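Local atomic coordinates of DNA topoisomerase 2-associated protein PAT1 (Saccharomyces cerevisiae, PDB entry 4OJJ), a protein that probably activates mRNA decapping and represses translation, working through a largely alpha-helical domain. Residues A[30-35]-A[69-74]. Residues are numbered along the deposited sequence; the frame is centred on the assembly and turned at random.
Sequences TDSTAM and NFLDKQ
Met35 reaches Phe70 and Leu71 through its terminal methyl: CE lies 3.8 Å from Phe70 CB and 3.9 Å from Leu71 CD2. The thioether chain runs out extended, with CG anti to the backbone N (chi1 -178°), and bends only at its last torsion, which brings the methyl against both; the Met35 side chain crosses those of Phe70 and Leu71 at about a right angle. Nearer the start of the helix, Ser32 rests its CB against the backbone carbonyl of Phe70, 3.4 Å from that O. The Ser32 hydroxyl passes 4.2 Å from Leu71 CD2 and finds its hydrogen bond farther on, at the side-chain amide oxygen of Gln75. At the outer end, Thr30 sets OG1 obliquely beside the Phe70 ring, 3.8 Å from CD1; one face of that ring carries Asn69 CB. No hydrogen bond joins 30-35 to 69-74 directly. Within 30-35, Asp31 forms an Asx turn: its OD1 accepts hydrogen bonds from both the backbone N of Thr33, at 2.9 Å, and the Thr33 hydroxyl. On the other side Asp72, at the N-cap of helix 73-85, accepts a hydrogen bond from the backbone N of Gln75 through OD1. Met35 also packs on Ile17 and Leu20, and Phe70 on Glu21, so helix 5-25 borders the same patch. The arrangement is that of two helix N-termini, 33-39 and 73-85, whose lead-in loops pack together at the periphery of the alpha-helical PAT1 domain, whose sequence family is grouped in the TPR clan.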
loop_
_atom_site.group_PDB
_atom_site.type_symbol
_atom_site.label_atom_id
_atom_site.label_comp_id
_atom_site.label_asym_id
_atom_site.label_seq_id
_atom_site.Cartn_x
_atom_site.Cartn_y
_atom_site.Cartn_z
ATOM N N THR A 30 -7.716 10.805 29.685
ATOM C CA THR A 30 -8.534 10.715 28.487
ATOM C C THR A 30 -9.343 9.430 28.487
ATOM O O THR A 30 -8.882 8.400 28.945
ATOM C CB THR A 30 -7.645 10.825 27.248
ATOM O OG1 THR A 30 -8.032 11.987 26.521
ATOM C CG2 THR A 30 -7.708 9.556 26.356
ATOM N N ASP A 31 -10.575 9.490 28.023
ATOM C CA ASP A 31 -11.381 8.275 27.962
ATOM C C ASP A 31 -12.179 8.239 26.652
ATOM O O ASP A 31 -13.065 9.069 26.396
ATOM C CB ASP A 31 -12.288 8.142 29.191
ATOM C CG ASP A 31 -12.884 6.765 29.323
ATOM O OD1 ASP A 31 -13.162 6.146 28.272
ATOM O OD2 ASP A 31 -13.070 6.289 30.471
ATOM N N SER A 32 -11.840 7.275 25.810
ATOM C CA SER A 32 -12.387 7.242 24.464
ATOM C C SER A 32 -13.679 6.437 24.434
ATOM O O SER A 32 -14.226 6.206 23.360
ATOM C CB SER A 32 -11.364 6.649 23.490
ATOM O OG SER A 32 -10.930 5.358 23.924
ATOM N N THR A 33 -14.155 6.008 25.601
ATOM C CA THR A 33 -15.287 5.081 25.663
ATOM C C THR A 33 -16.472 5.568 24.835
ATOM O O THR A 33 -17.053 4.804 24.071
ATOM C CB THR A 33 -15.768 4.818 27.100
ATOM O OG1 THR A 33 -14.810 4.019 27.807
ATOM C CG2 THR A 33 -17.095 4.072 27.079
ATOM N N ALA A 34 -16.798 6.848 24.976
ATOM C CA ALA A 34 -17.929 7.441 24.275
ATOM C C ALA A 34 -17.634 7.629 22.789
ATOM O O ALA A 34 -18.540 7.519 21.953
ATOM C CB ALA A 34 -18.331 8.785 24.919
ATOM N N MET A 35 -16.381 7.943 22.463
ATOM C CA MET A 35 -15.999 8.060 21.060
ATOM C C MET A 35 -16.078 6.697 20.389
ATOM O O MET A 35 -16.641 6.558 19.302
ATOM C CB MET A 35 -14.604 8.640 20.883
ATOM C CG MET A 35 -14.270 8.797 19.416
ATOM S SD MET A 35 -12.659 9.499 19.085
ATOM C CE MET A 35 -11.613 8.429 20.098
ATOM N N ASN A 69 -5.758 9.483 17.763
ATOM C CA ASN A 69 -4.965 10.094 18.819
ATOM C C ASN A 69 -5.405 9.689 20.230
ATOM O O ASN A 69 -4.638 9.825 21.188
ATOM C CB ASN A 69 -4.955 11.624 18.695
ATOM C CG ASN A 69 -3.955 12.122 17.667
ATOM O OD1 ASN A 69 -3.039 11.387 17.256
ATOM N ND2 ASN A 69 -4.118 13.385 17.246
ATOM N N PHE A 70 -6.624 9.175 20.350
ATOM C CA PHE A 70 -7.203 8.912 21.660
ATOM C C PHE A 70 -7.450 7.448 21.884
ATOM O O PHE A 70 -7.996 7.067 22.895
ATOM C CB PHE A 70 -8.515 9.702 21.841
ATOM C CG PHE A 70 -8.331 11.189 21.737
ATOM C CD1 PHE A 70 -7.682 11.883 22.738
ATOM C CD2 PHE A 70 -8.756 11.878 20.623
ATOM C CE1 PHE A 70 -7.479 13.242 22.640
ATOM C CE2 PHE A 70 -8.548 13.234 20.513
ATOM C CZ PHE A 70 -7.904 13.914 21.535
ATOM N N LEU A 71 -7.082 6.617 20.921
ATOM C CA LEU A 71 -7.277 5.186 21.090
ATOM C C LEU A 71 -6.042 4.552 21.708
ATOM O O LEU A 71 -4.928 5.027 21.498
ATOM C CB LEU A 71 -7.585 4.526 19.751
ATOM C CG LEU A 71 -8.813 5.057 19.013
ATOM C CD1 LEU A 71 -8.973 4.408 17.613
ATOM C CD2 LEU A 71 -10.040 4.850 19.886
ATOM N N ASP A 72 -6.239 3.490 22.479
ATOM C CA ASP A 72 -5.111 2.650 22.863
ATOM C C ASP A 72 -4.860 1.585 21.778
ATOM O O ASP A 72 -5.621 1.491 20.814
ATOM C CB ASP A 72 -5.278 2.052 24.277
ATOM C CG ASP A 72 -6.388 1.005 24.381
ATOM O OD1 ASP A 72 -6.830 0.435 23.372
ATOM O OD2 ASP A 72 -6.811 0.722 25.524
ATOM N N LYS A 73 -3.804 0.795 21.948
ATOM C CA LYS A 73 -3.380 -0.193 20.958
ATOM C C LYS A 73 -4.415 -1.289 20.707
ATOM O O LYS A 73 -4.537 -1.780 19.592
ATOM C CB LYS A 73 -2.047 -0.813 21.387
ATOM C CG LYS A 73 -1.615 -2.006 20.572
ATOM C CD LYS A 73 -0.216 -2.463 20.960
ATOM C CE LYS A 73 -0.219 -3.930 21.372
ATOM N NZ LYS A 73 1.108 -4.591 21.170
ATOM N N GLN A 74 -5.153 -1.686 21.739
ATOM C CA GLN A 74 -6.185 -2.714 21.584
ATOM C C GLN A 74 -7.320 -2.233 20.682
ATOM O O GLN A 74 -7.879 -3.006 19.897
ATOM C CB GLN A 74 -6.761 -3.100 22.943
ATOM C CG GLN A 74 -6.396 -4.477 23.431
ATOM C CD GLN A 74 -7.170 -4.847 24.693
ATOM O OE1 GLN A 74 -7.047 -4.187 25.735
ATOM N NE2 GLN A 74 -7.994 -5.892 24.598
#